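Local coordinates for bifunctional protein PutA (Bdellovibrio bacteriovorus, PDB 5UR2) that probably oxidises L-proline to L-glutamate in two steps, through a flavin-dependent proline dehydrogenase and an NAD-dependent L-glutamate gamma-semialdehyde dehydrogenase, at residues V193-K198 with K232-N237; T141-G146 with N160-L165; F268-Q273 with T295-R300; R221-F226 with I257-F262. All blocks are in the same frame, centred on the assembly; numbering follows the deposited sequence.

Contact 1. Residues V193-K198 with K232-N237; sequences VNVSVK and KGVFVN. With P5F (N-propargylglycine-modified flavin adenine dinucleotide), chain F.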
# COMPACT_ATOMS: atom_id res chain seq x y z
N VAL B 193 -59.34 -15.69 26.52
CA VAL B 193 -57.96 -15.47 26.94
C VAL B 193 -57.04 -16.07 25.88
O VAL B 193 -57.26 -17.20 25.43
CB VAL B 193 -57.67 -16.09 28.32
CG1 VAL B 193 -56.18 -15.98 28.65
CG2 VAL B 193 -58.50 -15.41 29.38
N ASN B 194 -56.03 -15.31 25.48
CA ASN B 194 -55.17 -15.63 24.35
C ASN B 194 -53.76 -15.22 24.74
O ASN B 194 -53.54 -14.07 25.11
CB ASN B 194 -55.67 -14.89 23.10
CG ASN B 194 -54.94 -15.29 21.81
OD1 ASN B 194 -53.71 -15.28 21.74
ND2 ASN B 194 -55.71 -15.61 20.77
N VAL B 195 -52.81 -16.16 24.70
CA VAL B 195 -51.44 -15.83 25.05
C VAL B 195 -50.53 -16.20 23.88
O VAL B 195 -50.80 -17.14 23.13
CB VAL B 195 -50.95 -16.50 26.37
CG1 VAL B 195 -51.94 -16.26 27.50
CG2 VAL B 195 -50.63 -17.99 26.18
N SER B 196 -49.47 -15.41 23.72
CA SER B 196 -48.46 -15.61 22.69
C SER B 196 -47.15 -15.98 23.36
O SER B 196 -46.77 -15.38 24.37
CB SER B 196 -48.25 -14.35 21.84
OG SER B 196 -49.41 -14.09 21.06
N VAL B 197 -46.45 -16.95 22.76
CA VAL B 197 -45.24 -17.56 23.29
C VAL B 197 -44.07 -17.44 22.32
O VAL B 197 -44.23 -17.71 21.13
CB VAL B 197 -45.51 -19.04 23.63
CG1 VAL B 197 -44.26 -19.70 24.20
CG2 VAL B 197 -46.66 -19.16 24.61
N LYS B 198 -42.90 -17.08 22.84
CA LYS B 198 -41.68 -16.98 22.03
C LYS B 198 -40.92 -18.27 22.24
O LYS B 198 -40.52 -18.60 23.39
CB LYS B 198 -40.86 -15.73 22.38
CG LYS B 198 -40.72 -14.58 21.39
CD LYS B 198 -41.77 -13.49 21.27
CE LYS B 198 -41.91 -12.79 19.92
NZ LYS B 198 -42.95 -11.78 19.73
N LYS B 232 -57.49 -25.11 29.94
CA LYS B 232 -58.20 -23.94 30.45
C LYS B 232 -59.05 -23.25 29.39
O LYS B 232 -59.64 -22.21 29.69
CB LYS B 232 -57.21 -22.94 31.05
CG LYS B 232 -56.37 -23.45 32.22
CD LYS B 232 -57.22 -23.95 33.39
CE LYS B 232 -56.34 -24.12 34.65
NZ LYS B 232 -57.05 -24.71 35.82
N GLY B 233 -59.12 -23.79 28.17
CA GLY B 233 -59.86 -23.10 27.13
C GLY B 233 -59.17 -21.84 26.65
O GLY B 233 -59.83 -20.89 26.21
N VAL B 234 -57.86 -21.80 26.77
CA VAL B 234 -57.07 -20.63 26.42
C VAL B 234 -56.51 -20.82 25.02
O VAL B 234 -56.14 -21.94 24.63
CB VAL B 234 -55.96 -20.44 27.48
CG1 VAL B 234 -54.86 -19.50 27.00
CG2 VAL B 234 -56.59 -19.95 28.79
N PHE B 235 -56.47 -19.74 24.25
CA PHE B 235 -55.80 -19.73 22.96
C PHE B 235 -54.30 -19.55 23.17
O PHE B 235 -53.87 -18.63 23.88
CB PHE B 235 -56.35 -18.62 22.07
CG PHE B 235 -55.99 -18.75 20.62
CD1 PHE B 235 -54.69 -18.51 20.19
CD2 PHE B 235 -56.94 -19.11 19.68
CE1 PHE B 235 -54.34 -18.64 18.84
CE2 PHE B 235 -56.60 -19.25 18.34
CZ PHE B 235 -55.29 -19.01 17.92
N VAL B 236 -53.49 -20.43 22.56
CA VAL B 236 -52.04 -20.34 22.65
C VAL B 236 -51.48 -20.14 21.25
O VAL B 236 -51.68 -20.99 20.37
CB VAL B 236 -51.42 -21.57 23.32
CG1 VAL B 236 -49.93 -21.34 23.52
CG2 VAL B 236 -52.09 -21.82 24.65
N ASN B 237 -50.78 -19.02 21.06
CA ASN B 237 -50.18 -18.67 19.79
C ASN B 237 -48.66 -18.74 19.91
O ASN B 237 -48.08 -18.21 20.86
CB ASN B 237 -50.61 -17.26 19.36
CG ASN B 237 -50.31 -16.99 17.90
OD1 ASN B 237 -49.18 -16.69 17.54
ND2 ASN B 237 -51.33 -17.12 17.05
PA P5F F . -46.48 -1.83 6.69
O1A P5F F . -47.60 -1.94 5.60
O2A P5F F . -45.80 -0.56 6.83
O5B P5F F . -45.31 -2.75 6.49
C5B P5F F . -44.03 -2.60 7.10
C4B P5F F . -43.25 -3.91 6.92
O4B P5F F . -42.80 -4.13 5.61
C3B P5F F . -42.02 -4.09 7.76
O3B P5F F . -42.31 -4.43 9.07
C2B P5F F . -41.30 -5.16 7.05
O2B P5F F . -41.84 -6.39 7.40
C1B P5F F . -41.62 -4.88 5.63
N9A P5F F . -40.61 -4.13 4.93
C8A P5F F . -40.09 -2.88 5.25
N7A P5F F . -39.19 -2.54 4.32
C5A P5F F . -39.09 -3.55 3.36
C6A P5F F . -38.32 -3.75 2.21
N6A P5F F . -37.38 -2.75 1.78
N1A P5F F . -38.45 -4.88 1.49
C2A P5F F . -39.32 -5.84 1.86
N3A P5F F . -40.07 -5.69 2.99
C4A P5F F . -39.98 -4.58 3.74
N1 P5F F . -43.46 -9.82 13.29
C2 P5F F . -42.71 -11.06 13.25
O2 P5F F . -41.67 -11.16 12.36
N3 P5F F . -43.05 -12.15 14.12
C4 P5F F . -44.12 -12.07 15.04
O4 P5F F . -44.40 -13.18 15.86
C4X P5F F . -44.91 -10.77 15.08
N5 P5F F . -45.94 -10.53 16.09
C5X P5F F . -46.91 -9.46 15.77
C6 P5F F . -48.27 -9.48 16.39
C7 P5F F . -49.23 -8.51 16.02
C7M P5F F . -50.61 -8.54 16.66
C8 P5F F . -48.91 -7.50 15.06
C8M P5F F . -49.91 -6.45 14.64
C9 P5F F . -47.63 -7.48 14.47
C9A P5F F . -46.61 -8.49 14.85
N10 P5F F . -45.29 -8.48 14.22
C10 P5F F . -44.56 -9.71 14.23
C1' P5F F . -44.79 -7.32 13.43
C2' P5F F . -45.30 -7.34 11.98
O2' P5F F . -44.71 -8.39 11.32
C3' P5F F . -45.04 -6.05 11.20
O3' P5F F . -43.68 -5.85 11.11
C4' P5F F . -45.65 -4.79 11.81
O4' P5F F . -46.78 -5.18 12.51
C5' P5F F . -45.92 -3.64 10.82
O5' P5F F . -46.41 -4.07 9.56
P P5F F . -47.59 -3.33 8.72
O1P P5F F . -48.47 -4.21 7.77
O2P P5F F . -48.31 -2.54 9.88
O3P P5F F . -46.82 -2.00 8.13
C21 P5F F . -44.29 -10.47 18.11
C22 P5F F . -45.21 -10.57 17.13
C23 P5F F . -43.34 -11.64 18.44
O HOH W 1 -59.85 -18.40 27.56
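N194-V197 and F235-N237 pair as neighbouring parallel strands, the second and third of the eight-stranded barrel of the proline dehydrogenase part, joined by helix 211-232 in a beta-alpha-beta unit. Four backbone hydrogen bonds link the strands, the first accepted by V193 O from F235 N and the last given by V197 N to N237 O; in the middle, V195 N reaches F235 O at 2.8 Å while V195 O takes N237 N at 2.8 Å. On one face the amide of N194 lies beside F235, both pointing the same way with planes 15° apart. Each has its CG anti to the backbone N (chi1 -173° and -165°), which brings N194 ND2 within 3.1 Å of F235 CD1; N194 OD1 is hydrogen-bonded to T141. The other face is aliphatic, with V236 CG1 4.1 Å from V197 CG2. A water bridges V193 N and G233 O. K198 NZ is bonded to C23 of the modified flavin (1.4 Å), so the residue following V197 carries the covalent link left by inactivation with N-propargylglycine.

Contact 2. Residues T141-G146 with N160-L165; sequences TVDILG and NKYMEL
I144 packs against Y162 where the first barrel strand, 138-144, meets helix 152-173, which covers its outer side and runs roughly antiparallel to it. The apolar contacts centre on I144. Its CD1 sits over one face of the Y162 ring in a CH-pi contact, 3.7 Å from the centroid and 15° off the normal, displaced a little toward the rim. With I144 CG1 anti to the carbonyl carbon (chi1 -57°), the longer branch reaches the ring while CG2 turns to the aliphatic part of K161, 3.8 Å from its CD. L165 CD2 closes the other end, 3.5 Å from V142 CG1 and 3.9 Å from I144 CD1.

The polar part gathers at the phenol. I144 N donates to Y162 OH at 3.1 Å, nearly straight (172°), and the same hydroxyl is hydrogen-bonded to S196 O on the second strand. D143 OD1 also lies near Y162 OH, but the angle is too poor for a hydrogen bond; the D143 side chain faces the inner side of the barrel and lies about 6 Å from the bound modified flavin. The Y162 hydroxyl thus accepts from one strand and donates to the next, satisfying a buried amide and a carbonyl at once, while the I144 methyl over its ring probably helps to hold the ring in its orientation.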
# COMPACT_ATOMS: atom_id res chain seq x y z
N THR B 141 -54.06 -10.43 22.92
CA THR B 141 -53.20 -11.59 23.12
C THR B 141 -52.04 -11.12 23.96
O THR B 141 -51.43 -10.09 23.65
CB THR B 141 -52.73 -12.22 21.79
OG1 THR B 141 -51.95 -13.39 22.08
CG2 THR B 141 -51.90 -11.25 20.94
N VAL B 142 -51.78 -11.82 25.10
CA VAL B 142 -50.77 -11.38 26.05
C VAL B 142 -49.42 -12.02 25.73
O VAL B 142 -49.34 -13.23 25.46
CB VAL B 142 -51.19 -11.70 27.50
CG1 VAL B 142 -50.06 -11.39 28.44
CG2 VAL B 142 -52.40 -10.87 27.88
N ASP B 143 -48.36 -11.21 25.77
CA ASP B 143 -47.01 -11.71 25.55
C ASP B 143 -46.09 -11.18 26.64
O ASP B 143 -46.13 -9.99 26.97
CB ASP B 143 -46.47 -11.31 24.18
CG ASP B 143 -45.04 -11.79 23.95
OD1 ASP B 143 -44.84 -13.01 23.70
OD2 ASP B 143 -44.12 -10.96 24.04
N ILE B 144 -45.29 -12.07 27.22
CA ILE B 144 -44.36 -11.70 28.29
C ILE B 144 -43.03 -11.32 27.67
O ILE B 144 -42.29 -12.17 27.17
CB ILE B 144 -44.20 -12.84 29.30
CG1 ILE B 144 -45.57 -13.23 29.85
CG2 ILE B 144 -43.28 -12.42 30.44
CD1 ILE B 144 -45.56 -14.48 30.68
N LEU B 145 -42.69 -10.03 27.75
CA LEU B 145 -41.39 -9.55 27.31
C LEU B 145 -40.30 -10.07 28.23
O LEU B 145 -40.52 -10.30 29.43
CB LEU B 145 -41.35 -8.03 27.32
CG LEU B 145 -42.39 -7.32 26.47
CD1 LEU B 145 -42.55 -5.89 26.94
CD2 LEU B 145 -41.96 -7.39 25.02
N GLY B 146 -39.13 -10.31 27.66
CA GLY B 146 -37.99 -10.73 28.46
C GLY B 146 -36.70 -10.45 27.72
O GLY B 146 -36.70 -10.17 26.52
N ASN B 160 -42.13 -20.91 33.75
CA ASN B 160 -42.98 -20.72 34.91
C ASN B 160 -43.85 -19.48 34.76
O ASN B 160 -45.03 -19.50 35.13
CB ASN B 160 -42.12 -20.63 36.18
CG ASN B 160 -41.47 -21.96 36.52
OD1 ASN B 160 -41.95 -23.02 36.13
ND2 ASN B 160 -40.34 -21.90 37.23
N LYS B 161 -43.29 -18.40 34.20
CA LYS B 161 -44.09 -17.20 33.97
C LYS B 161 -45.32 -17.50 33.12
O LYS B 161 -46.42 -17.03 33.42
CB LYS B 161 -43.25 -16.11 33.31
CG LYS B 161 -42.41 -15.30 34.26
CD LYS B 161 -41.75 -14.15 33.52
CE LYS B 161 -40.87 -13.33 34.44
NZ LYS B 161 -40.39 -12.08 33.78
N TYR B 162 -45.15 -18.30 32.06
CA TYR B 162 -46.28 -18.59 31.19
C TYR B 162 -47.29 -19.50 31.87
O TYR B 162 -48.50 -19.23 31.80
CB TYR B 162 -45.80 -19.21 29.88
CG TYR B 162 -45.59 -18.11 28.88
CD1 TYR B 162 -46.63 -17.68 28.09
CD2 TYR B 162 -44.38 -17.45 28.80
CE1 TYR B 162 -46.46 -16.64 27.21
CE2 TYR B 162 -44.21 -16.41 27.93
CZ TYR B 162 -45.25 -16.01 27.13
OH TYR B 162 -45.07 -14.97 26.25
N MET B 163 -46.83 -20.53 32.58
CA MET B 163 -47.75 -21.40 33.30
C MET B 163 -48.58 -20.61 34.30
O MET B 163 -49.79 -20.81 34.41
CB MET B 163 -46.99 -22.52 34.02
CG MET B 163 -46.20 -23.49 33.12
SD MET B 163 -47.20 -24.52 32.02
CE MET B 163 -47.87 -25.75 33.13
N GLU B 164 -47.95 -19.68 35.03
CA GLU B 164 -48.70 -18.86 35.98
C GLU B 164 -49.64 -17.91 35.26
O GLU B 164 -50.78 -17.71 35.70
CB GLU B 164 -47.75 -18.08 36.88
CG GLU B 164 -47.02 -18.92 37.91
CD GLU B 164 -45.72 -18.27 38.37
OE1 GLU B 164 -45.50 -17.08 38.03
OE2 GLU B 164 -44.92 -18.94 39.06
N LEU B 165 -49.19 -17.31 34.15
CA LEU B 165 -50.03 -16.38 33.41
C LEU B 165 -51.30 -17.06 32.92
O LEU B 165 -52.41 -16.53 33.09
CB LEU B 165 -49.28 -15.77 32.22
CG LEU B 165 -50.16 -14.90 31.30
CD1 LEU B 165 -50.65 -13.67 32.03
CD2 LEU B 165 -49.43 -14.49 30.04

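Contact 3. Residues F268-Q273 with T295-R300; sequences FGIVIQ and TPFWVR. With P5F (N-propargylglycine-modified flavin adenine dinucleotide), chain F.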
# COMPACT_ATOMS: atom_id res chain seq x y z
N PHE B 268 -54.91 -23.22 18.78
CA PHE B 268 -53.47 -23.02 18.69
C PHE B 268 -53.19 -22.24 17.42
O PHE B 268 -53.87 -22.43 16.40
CB PHE B 268 -52.71 -24.35 18.63
CG PHE B 268 -52.78 -25.17 19.90
CD1 PHE B 268 -52.53 -24.60 21.13
CD2 PHE B 268 -53.06 -26.52 19.84
CE1 PHE B 268 -52.56 -25.36 22.29
CE2 PHE B 268 -53.10 -27.30 20.99
CZ PHE B 268 -52.85 -26.72 22.22
N GLY B 269 -52.20 -21.35 17.46
CA GLY B 269 -51.85 -20.56 16.30
C GLY B 269 -50.35 -20.45 16.12
O GLY B 269 -49.57 -20.55 17.08
N ILE B 270 -49.96 -20.21 14.87
CA ILE B 270 -48.57 -20.03 14.46
C ILE B 270 -48.51 -18.78 13.59
O ILE B 270 -49.48 -18.43 12.90
CB ILE B 270 -48.03 -21.28 13.70
CG1 ILE B 270 -46.55 -21.17 13.30
CG2 ILE B 270 -48.84 -21.53 12.45
CD1 ILE B 270 -45.54 -21.28 14.41
N VAL B 271 -47.37 -18.08 13.65
CA VAL B 271 -47.15 -16.87 12.87
C VAL B 271 -46.42 -17.21 11.57
O VAL B 271 -45.45 -17.98 11.57
CB VAL B 271 -46.36 -15.82 13.67
CG1 VAL B 271 -45.95 -14.68 12.76
CG2 VAL B 271 -47.22 -15.29 14.82
N ILE B 272 -46.87 -16.60 10.47
CA ILE B 272 -46.15 -16.63 9.21
C ILE B 272 -45.83 -15.20 8.80
O ILE B 272 -46.70 -14.32 8.90
CB ILE B 272 -46.97 -17.36 8.13
CG1 ILE B 272 -47.02 -18.87 8.42
CG2 ILE B 272 -46.40 -17.10 6.74
CD1 ILE B 272 -45.65 -19.57 8.32
N GLN B 273 -44.59 -14.96 8.35
CA GLN B 273 -44.08 -13.63 7.98
C GLN B 273 -44.05 -13.50 6.46
O GLN B 273 -43.22 -14.12 5.79
CB GLN B 273 -42.68 -13.39 8.56
CG GLN B 273 -42.62 -13.50 10.10
CD GLN B 273 -41.36 -14.17 10.59
OE1 GLN B 273 -40.90 -15.16 10.00
NE2 GLN B 273 -40.79 -13.67 11.69
N THR B 295 -58.30 -31.11 12.07
CA THR B 295 -58.85 -30.12 12.95
C THR B 295 -58.14 -28.82 12.59
O THR B 295 -56.91 -28.81 12.44
CB THR B 295 -58.63 -30.46 14.43
OG1 THR B 295 -59.35 -31.67 14.75
CG2 THR B 295 -59.07 -29.31 15.34
N PRO B 296 -58.87 -27.73 12.41
CA PRO B 296 -58.21 -26.47 12.05
C PRO B 296 -57.32 -25.95 13.16
O PRO B 296 -57.44 -26.31 14.34
CB PRO B 296 -59.39 -25.52 11.77
CG PRO B 296 -60.57 -26.46 11.48
CD PRO B 296 -60.34 -27.64 12.36
N PHE B 297 -56.36 -25.12 12.76
CA PHE B 297 -55.63 -24.24 13.66
C PHE B 297 -55.51 -22.89 12.96
O PHE B 297 -55.95 -22.72 11.82
CB PHE B 297 -54.26 -24.84 14.01
CG PHE B 297 -53.37 -25.04 12.83
CD1 PHE B 297 -53.44 -26.21 12.08
CD2 PHE B 297 -52.48 -24.05 12.44
CE1 PHE B 297 -52.62 -26.38 10.98
CE2 PHE B 297 -51.66 -24.21 11.33
CZ PHE B 297 -51.73 -25.38 10.60
N TRP B 298 -54.88 -21.93 13.63
CA TRP B 298 -54.84 -20.55 13.15
C TRP B 298 -53.46 -20.16 12.63
O TRP B 298 -52.44 -20.64 13.13
CB TRP B 298 -55.24 -19.60 14.28
CG TRP B 298 -56.69 -19.64 14.57
CD1 TRP B 298 -57.37 -20.66 15.16
CD2 TRP B 298 -57.66 -18.63 14.27
NE1 TRP B 298 -58.70 -20.35 15.26
CE2 TRP B 298 -58.91 -19.11 14.72
CE3 TRP B 298 -57.59 -17.37 13.68
CZ2 TRP B 298 -60.09 -18.37 14.59
CZ3 TRP B 298 -58.77 -16.63 13.55
CH2 TRP B 298 -60.00 -17.14 14.00
N VAL B 299 -53.44 -19.29 11.62
CA VAL B 299 -52.23 -18.64 11.15
C VAL B 299 -52.38 -17.14 11.37
O VAL B 299 -53.31 -16.52 10.85
CB VAL B 299 -51.96 -18.93 9.67
CG1 VAL B 299 -50.78 -18.10 9.19
CG2 VAL B 299 -51.67 -20.39 9.47
N ARG B 300 -51.48 -16.56 12.15
CA ARG B 300 -51.44 -15.10 12.29
C ARG B 300 -50.49 -14.57 11.23
O ARG B 300 -49.27 -14.75 11.32
CB ARG B 300 -50.99 -14.67 13.68
CG ARG B 300 -50.85 -13.16 13.80
CD ARG B 300 -50.03 -12.77 15.00
NE ARG B 300 -50.66 -13.15 16.26
CZ ARG B 300 -50.00 -13.23 17.41
NH1 ARG B 300 -48.68 -12.97 17.43
NH2 ARG B 300 -50.63 -13.57 18.52
PA P5F F . -46.48 -1.83 6.69
O1A P5F F . -47.60 -1.94 5.60
O2A P5F F . -45.80 -0.56 6.83
O5B P5F F . -45.31 -2.75 6.49
C5B P5F F . -44.03 -2.60 7.10
C4B P5F F . -43.25 -3.91 6.92
O4B P5F F . -42.80 -4.13 5.61
C3B P5F F . -42.02 -4.09 7.76
O3B P5F F . -42.31 -4.43 9.07
C2B P5F F . -41.30 -5.16 7.05
O2B P5F F . -41.84 -6.39 7.40
C1B P5F F . -41.62 -4.88 5.63
N9A P5F F . -40.61 -4.13 4.93
C8A P5F F . -40.09 -2.88 5.25
N7A P5F F . -39.19 -2.54 4.32
C5A P5F F . -39.09 -3.55 3.36
C6A P5F F . -38.32 -3.75 2.21
N6A P5F F . -37.38 -2.75 1.78
N1A P5F F . -38.45 -4.88 1.49
C2A P5F F . -39.32 -5.84 1.86
N3A P5F F . -40.07 -5.69 2.99
C4A P5F F . -39.98 -4.58 3.74
N1 P5F F . -43.46 -9.82 13.29
C2 P5F F . -42.71 -11.06 13.25
O2 P5F F . -41.67 -11.16 12.36
N3 P5F F . -43.05 -12.15 14.12
C4 P5F F . -44.12 -12.07 15.04
O4 P5F F . -44.40 -13.18 15.86
C4X P5F F . -44.91 -10.77 15.08
N5 P5F F . -45.94 -10.53 16.09
C5X P5F F . -46.91 -9.46 15.77
C6 P5F F . -48.27 -9.48 16.39
C7 P5F F . -49.23 -8.51 16.02
C7M P5F F . -50.61 -8.54 16.66
C8 P5F F . -48.91 -7.50 15.06
C8M P5F F . -49.91 -6.45 14.64
C9 P5F F . -47.63 -7.48 14.47
C9A P5F F . -46.61 -8.49 14.85
N10 P5F F . -45.29 -8.48 14.22
C10 P5F F . -44.56 -9.71 14.23
C1' P5F F . -44.79 -7.32 13.43
C2' P5F F . -45.30 -7.34 11.98
O2' P5F F . -44.71 -8.39 11.32
C3' P5F F . -45.04 -6.05 11.20
O3' P5F F . -43.68 -5.85 11.11
C4' P5F F . -45.65 -4.79 11.81
O4' P5F F . -46.78 -5.18 12.51
C5' P5F F . -45.92 -3.64 10.82
O5' P5F F . -46.41 -4.07 9.56
P P5F F . -47.59 -3.33 8.72
O1P P5F F . -48.47 -4.21 7.77
O2P P5F F . -48.31 -2.54 9.88
O3P P5F F . -46.82 -2.00 8.13
C21 P5F F . -44.29 -10.47 18.11
C22 P5F F . -45.21 -10.57 17.13
C23 P5F F . -43.34 -11.64 18.44
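I270 O receives R300 N at 2.8 Å and is also approached by V299 CA in a 3.3 Å CA-H...O contact, both from strand 298-302. This is the parallel pairing of the fourth and fifth barrel strands, which helix 279-293 connects in a beta-alpha-beta unit. The neighbouring bonds carry it along: W298 N to F268 O at 3.0 Å, and I272 N to R300 O at 3.1 Å with the donor tilted 35° from the carbonyl plane. Outward, I272 CG1 touches V299 CG1, and I270 CG2 lies 4.0 Å from F297 CE2. Inward, R300, with CG anti to the backbone N, bends at chi3 (-65°), its CD passing 3.8 Å from V271 CG2. The guanidinium forms a salt bridge with D239 and a hydrogen bond with S196. Q273 NE2 donates to P5F O2 at 2.7 Å and is also hydrogen-bonded to E241 O; R300 NH1 lies near P5F C6. Strand 268-273 thus carries an amide donor to the pyrimidine end, while R300 probably places positive charge beside the isoalloxazine.

Contact 4. Residues R221-F226 with I257-F262; sequences RLRPVF and INEPEF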
# COMPACT_ATOMS: atom_id res chain seq x y z
N ARG B 221 -40.53 -28.48 26.03
CA ARG B 221 -40.73 -27.29 26.84
C ARG B 221 -42.05 -26.61 26.51
O ARG B 221 -42.68 -26.04 27.40
CB ARG B 221 -39.57 -26.31 26.64
CG ARG B 221 -38.19 -26.92 26.88
CD ARG B 221 -37.87 -27.08 28.35
NE ARG B 221 -36.61 -27.78 28.58
CZ ARG B 221 -35.41 -27.21 28.71
NH1 ARG B 221 -35.28 -25.90 28.60
NH2 ARG B 221 -34.34 -27.96 28.94
N LEU B 222 -42.48 -26.67 25.24
CA LEU B 222 -43.75 -26.09 24.82
C LEU B 222 -44.94 -26.92 25.27
O LEU B 222 -46.00 -26.37 25.58
CB LEU B 222 -43.80 -25.94 23.30
CG LEU B 222 -43.74 -24.54 22.71
CD1 LEU B 222 -44.10 -24.58 21.23
CD2 LEU B 222 -44.66 -23.62 23.48
N ARG B 223 -44.78 -28.24 25.29
CA ARG B 223 -45.91 -29.13 25.54
C ARG B 223 -46.71 -28.78 26.79
O ARG B 223 -47.94 -28.69 26.69
CB ARG B 223 -45.41 -30.58 25.58
CG ARG B 223 -46.53 -31.63 25.67
CD ARG B 223 -46.00 -33.06 25.52
NE ARG B 223 -45.44 -33.33 24.19
CZ ARG B 223 -44.14 -33.42 23.91
NH1 ARG B 223 -43.21 -33.25 24.85
NH2 ARG B 223 -43.77 -33.68 22.67
N PRO B 224 -46.11 -28.54 27.97
CA PRO B 224 -46.94 -28.20 29.14
C PRO B 224 -47.70 -26.89 28.98
O PRO B 224 -48.79 -26.75 29.54
CB PRO B 224 -45.94 -28.12 30.29
CG PRO B 224 -44.67 -28.73 29.77
CD PRO B 224 -44.67 -28.54 28.30
N VAL B 225 -47.13 -25.92 28.25
CA VAL B 225 -47.83 -24.65 28.02
C VAL B 225 -49.03 -24.88 27.11
O VAL B 225 -50.14 -24.39 27.38
CB VAL B 225 -46.89 -23.59 27.43
CG1 VAL B 225 -47.64 -22.27 27.25
CG2 VAL B 225 -45.66 -23.40 28.27
N PHE B 226 -48.82 -25.59 26.00
CA PHE B 226 -49.94 -25.93 25.13
C PHE B 226 -50.98 -26.75 25.88
O PHE B 226 -52.18 -26.56 25.70
CB PHE B 226 -49.46 -26.68 23.90
CG PHE B 226 -49.01 -25.78 22.78
CD1 PHE B 226 -48.21 -24.68 23.04
CD2 PHE B 226 -49.39 -26.04 21.48
CE1 PHE B 226 -47.80 -23.84 22.00
CE2 PHE B 226 -48.98 -25.21 20.43
CZ PHE B 226 -48.18 -24.12 20.70
N ILE B 257 -48.82 -30.03 17.69
CA ILE B 257 -50.28 -29.98 17.66
C ILE B 257 -50.89 -31.14 16.89
O ILE B 257 -52.13 -31.26 16.86
CB ILE B 257 -50.86 -28.67 17.07
CG1 ILE B 257 -50.70 -28.62 15.55
CG2 ILE B 257 -50.21 -27.42 17.70
CD1 ILE B 257 -51.58 -27.53 14.89
N ASN B 258 -50.08 -32.00 16.27
CA ASN B 258 -50.57 -33.24 15.68
C ASN B 258 -50.46 -34.43 16.62
O ASN B 258 -50.86 -35.53 16.23
CB ASN B 258 -49.85 -33.56 14.36
CG ASN B 258 -50.67 -34.49 13.46
OD1 ASN B 258 -51.89 -34.33 13.33
ND2 ASN B 258 -50.01 -35.46 12.84
N GLU B 259 -49.92 -34.25 17.82
CA GLU B 259 -49.86 -35.33 18.79
C GLU B 259 -51.26 -35.69 19.30
O GLU B 259 -52.16 -34.84 19.32
CB GLU B 259 -48.95 -34.95 19.97
CG GLU B 259 -47.50 -34.71 19.56
CD GLU B 259 -46.63 -34.23 20.72
OE1 GLU B 259 -47.16 -34.07 21.85
OE2 GLU B 259 -45.42 -34.00 20.49
N PRO B 260 -51.48 -36.96 19.70
CA PRO B 260 -52.83 -37.41 20.07
C PRO B 260 -53.59 -36.48 21.02
O PRO B 260 -54.76 -36.17 20.78
CB PRO B 260 -52.56 -38.77 20.72
CG PRO B 260 -51.36 -39.28 20.03
CD PRO B 260 -50.50 -38.07 19.74
N GLU B 261 -52.94 -36.02 22.09
CA GLU B 261 -53.65 -35.21 23.08
C GLU B 261 -54.03 -33.83 22.55
O GLU B 261 -54.86 -33.16 23.17
CB GLU B 261 -52.81 -35.08 24.35
CG GLU B 261 -51.61 -34.13 24.22
CD GLU B 261 -50.83 -33.97 25.52
OE1 GLU B 261 -51.44 -33.66 26.57
OE2 GLU B 261 -49.59 -34.14 25.49
N PHE B 262 -53.44 -33.38 21.44
CA PHE B 262 -53.69 -32.04 20.92
C PHE B 262 -54.45 -31.98 19.60
O PHE B 262 -54.94 -30.91 19.24
CB PHE B 262 -52.37 -31.27 20.71
CG PHE B 262 -51.57 -31.07 21.96
CD1 PHE B 262 -52.08 -30.36 23.04
CD2 PHE B 262 -50.29 -31.59 22.06
CE1 PHE B 262 -51.33 -30.17 24.18
CE2 PHE B 262 -49.53 -31.41 23.21
CZ PHE B 262 -50.06 -30.68 24.27
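F226 and F262 form the close, buried half of this contact between helix 211-232 and the turn after helix 246-257, whereas R223 and E259 meet on its partly exposed side. F262 CE1 lies 4.0 Å from F226 CB, and R223 CG comes in at the F262 ring edge, 3.9 Å from CE2. I257 CG2 in turn meets the edge of the F226 ring, 3.7 Å from CE2. On the outer side R223 holds E259 side-on with two bonds, NE to OE1 at 3.0 Å and NH2 to OE2 at 2.8 Å. Both oxygens use syn lone pairs, and the guanidinium and carboxylate planes are 14° apart. The bend at chi3 (-66°) turns the NE and NH2 edge of the guanidinium to the carboxylate. Its NH1 has a second acidic partner, D220, while E261, looser against R223, pairs with R227. Deeper in the fold, F226 stacks on F268 of strand 268-273 and touches L256 of helix 246-257, so helix 211-232 packs against both the next helix and the barrel wall.

From the N terminus, contact 2 closes first, folding helix 152-173 back onto strand 138-144. Contact 1 opens afterwards at strand 194-197 and closes across helix 211-232 at strand 235-238. Contact 4 starts within that same helix, before contact 1 has closed, and ends beyond helix 246-257, so contacts 1 and 4 cross and interlock two successive beta-alpha units. Contact 3 then follows in series, closing the loop over helix 279-293; none of the four nests in another. Contact 1 pairs strands two and three, contact 3 strands four and five, and a V236-G269 backbone bond links the two pairs; both reach the flavin. Contact 2 sets an outer helix on the first strand and contact 4 ties helix 211-232 to the turn after helix 246-257.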